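Local coordinates for polyphenol oxidase, chloroplastic (PDB 6ELV), which is the C-terminal domain of a tyrosinase-family enzyme that catalyses the oxidation of mono- and o-diphenols to o-diquinones, at residues D110-E114 with I115-D119. Sequence-based numbering, arbitrary orientation.
Sequences DLLEE and IEAED
Ala117 N donates a hydrogen bond to Leu112 O (3.0 Å), approaching in the carbonyl plane, and Glu116 N makes a weak, bent hydrogen bond (136° at the hydrogen) to Glu113 O at 3.2 Å. Together they form a Schellman motif that ends helix 109-115, with Glu116, at positive phi, as its C-prime residue. One residue earlier, Ile115 N still makes a straight helical bond to Leu111 O (2.9 Å). Ile115 holds CG1 between its own backbone N and carbonyl carbon (chi1 70°), which lays that branch over Leu111 O at 3.4 Å and brings CD1 obliquely against Leu111 CD2 (3.8 Å). Leu112 CD2 approaches the same methyl more loosely and also lies 4.4 Å from Ala117 CB. Cutting Ile115 back to an alanine removes both branches beyond CB and is likely to open a gap beside Leu111 CD2 and Val68. On the outer side, Glu113 and Glu118 run alongside each other in the same direction, their carboxylate planes nearly parallel (11° apart); Glu118 OE1 rests 3.7 Å from Glu113 CG, while the like charges probably disfavour closer approach of the carboxylates. Leu111 and Ile115 seat the helix end on Val68 of strand 62-70 and on Glu82 of strand 82-89. Beyond the turn, Ala117 touches Asp70, a calcium ligand, and the loop leads into strand 122-131, with Glu118 O accepting a hydrogen bond from Arg31.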
ATOM      1  N   ASP A 110      -1.565   5.676  13.516  1.00  8.92           N
ATOM      2  CA  ASP A 110      -0.697   6.794  13.886  1.00  9.52           C
ATOM      3  C   ASP A 110      -0.326   7.633  12.670  1.00  8.94           C
ATOM      4  O   ASP A 110      -0.263   8.869  12.752  1.00 10.06           O
ATOM      5  CB  ASP A 110       0.574   6.286  14.570  1.00  9.86           C
ATOM      6  CG  ASP A 110       0.305   5.614  15.900  1.00 11.13           C
ATOM      7  OD1 ASP A 110      -0.558   6.103  16.661  1.00 12.78           O
ATOM      8  OD2 ASP A 110       0.968   4.590  16.187  1.00 12.05           O
ATOM      9  N   LEU A 111      -0.048   6.976  11.544  1.00  8.40           N
ATOM     10  CA  LEU A 111       0.330   7.703  10.341  1.00  8.55           C
ATOM     11  C   LEU A 111      -0.747   8.712   9.950  1.00  8.68           C
ATOM     12  O   LEU A 111      -0.433   9.860   9.606  1.00  9.75           O
ATOM     13  CB  LEU A 111       0.601   6.708   9.212  1.00  9.06           C
ATOM     14  CG  LEU A 111       1.189   7.278   7.913  1.00  9.70           C
ATOM     15  CD1 LEU A 111       1.914   6.205   7.124  1.00 11.85           C
ATOM     16  CD2 LEU A 111       0.126   7.902   7.021  1.00 12.94           C
ATOM     17  N   LEU A 112      -2.019   8.302   9.986  1.00  8.45           N
ATOM     18  CA  LEU A 112      -3.079   9.218   9.577  1.00  9.70           C
ATOM     19  C   LEU A 112      -3.149  10.424  10.503  1.00 10.03           C
ATOM     20  O   LEU A 112      -3.446  11.539  10.063  1.00 10.89           O
ATOM     21  CB  LEU A 112      -4.420   8.493   9.526  1.00 12.02           C
ATOM     22  CG  LEU A 112      -4.509   7.395   8.471  1.00 13.11           C
ATOM     23  CD1 LEU A 112      -5.879   6.740   8.493  1.00 17.79           C
ATOM     24  CD2 LEU A 112      -4.137   7.888   7.069  1.00 17.47           C
ATOM     25  N   GLU A 113      -2.895  10.221  11.795  1.00 10.40           N
ATOM     26  CA  GLU A 113      -2.848  11.347  12.723  1.00 11.44           C
ATOM     27  C   GLU A 113      -1.684  12.278  12.396  1.00 11.50           C
ATOM     28  O   GLU A 113      -1.826  13.507  12.433  1.00 13.24           O
ATOM     29  CB  GLU A 113      -2.736  10.822  14.158  1.00 14.83           C
ATOM     30  CG  GLU A 113      -2.783  11.898  15.222  1.00 22.59           C
ATOM     31  CD  GLU A 113      -2.665  11.335  16.627  1.00 30.12           C
ATOM     32  OE1 GLU A 113      -2.803  10.106  16.795  1.00 32.77           O
ATOM     33  OE2 GLU A 113      -2.443  12.121  17.568  1.00 34.17           O
ATOM     34  N   GLU A 114      -0.525  11.705  12.071  1.00 11.12           N
ATOM     35  CA  GLU A 114       0.670  12.501  11.804  1.00 12.58           C
ATOM     36  C   GLU A 114       0.529  13.319  10.529  1.00 12.97           C
ATOM     37  O   GLU A 114       0.960  14.476  10.478  1.00 15.11           O
ATOM     38  CB  GLU A 114       1.885  11.580  11.736  1.00 13.83           C
ATOM     39  CG  GLU A 114       2.228  10.998  13.087  1.00 15.77           C
ATOM     40  CD  GLU A 114       3.097   9.768  12.996  1.00 19.93           C
ATOM     41  OE1 GLU A 114       3.753   9.584  11.950  1.00 23.33           O
ATOM     42  OE2 GLU A 114       3.112   8.978  13.968  1.00 20.57           O
ATOM     43  N   ILE A 115      -0.064  12.738   9.486  1.00 12.05           N
ATOM     44  CA  ILE A 115      -0.265  13.493   8.251  1.00 12.51           C
ATOM     45  C   ILE A 115      -1.514  14.348   8.296  1.00 12.61           C
ATOM     46  O   ILE A 115      -1.750  15.123   7.364  1.00 13.97           O
ATOM     47  CB  ILE A 115      -0.223  12.615   6.988  1.00 13.70           C
ATOM     48  CG1 ILE A 115      -1.438  11.695   6.896  1.00 13.35           C
ATOM     49  CG2 ILE A 115       1.067  11.832   6.946  1.00 15.86           C
ATOM     50  CD1 ILE A 115      -1.575  11.010   5.545  1.00 14.37           C
ATOM     51  N   GLU A 116      -2.313  14.223   9.354  1.00 11.86           N
ATOM     52  CA  GLU A 116      -3.520  15.023   9.561  1.00 12.13           C
ATOM     53  C   GLU A 116      -4.593  14.742   8.509  1.00 11.66           C
ATOM     54  O   GLU A 116      -5.223  15.653   7.972  1.00 14.58           O
ATOM     55  CB  GLU A 116      -3.206  16.509   9.706  1.00 14.80           C
ATOM     56  CG  GLU A 116      -2.226  16.784  10.831  1.00 20.51           C
ATOM     57  CD  GLU A 116      -2.034  18.258  11.092  1.00 26.84           C
ATOM     58  OE1 GLU A 116      -1.603  18.975  10.167  1.00 28.68           O
ATOM     59  OE2 GLU A 116      -2.315  18.701  12.223  1.00 29.70           O
ATOM     60  N   ALA A 117      -4.804  13.454   8.237  1.00 10.92           N
ATOM     61  CA  ALA A 117      -5.809  12.969   7.300  1.00 11.22           C
ATOM     62  C   ALA A 117      -6.933  12.200   7.987  1.00 11.54           C
ATOM     63  O   ALA A 117      -7.706  11.508   7.314  1.00 12.39           O
ATOM     64  CB  ALA A 117      -5.151  12.103   6.223  1.00 11.84           C
ATOM     65  N   GLU A 118      -7.052  12.311   9.318  1.00 13.21           N
ATOM     66  CA  GLU A 118      -8.000  11.480  10.057  1.00 15.51           C
ATOM     67  C   GLU A 118      -9.440  11.765   9.679  1.00 13.92           C
ATOM     68  O   GLU A 118     -10.306  10.919   9.913  1.00 15.43           O
ATOM     69  CB  GLU A 118      -7.865  11.704  11.564  1.00 20.76           C
ATOM     70  CG  GLU A 118      -6.618  11.128  12.199  1.00 26.90           C
ATOM     71  CD  GLU A 118      -6.513  11.502  13.668  1.00 32.60           C
ATOM     72  OE1 GLU A 118      -6.189  12.678  13.945  1.00 34.63           O
ATOM     73  OE2 GLU A 118      -6.750  10.640  14.541  1.00 35.33           O
ATOM     74  N   ASP A 119      -9.709  12.948   9.135  1.00 14.08           N
ATOM     75  CA  ASP A 119     -11.031  13.402   8.736  1.00 16.34           C
ATOM     76  C   ASP A 119     -11.389  13.018   7.311  1.00 13.48           C
ATOM     77  O   ASP A 119     -12.492  13.340   6.864  1.00 15.92           O
ATOM     78  CB  ASP A 119     -11.067  14.931   8.819  1.00 22.03           C
ATOM     79  CG  ASP A 119     -10.050  15.586   7.883  1.00 24.76           C
ATOM     80  OD1 ASP A 119      -8.832  15.396   8.100  1.00 23.28           O
ATOM     81  OD2 ASP A 119     -10.463  16.279   6.926  1.00 26.79           O
TER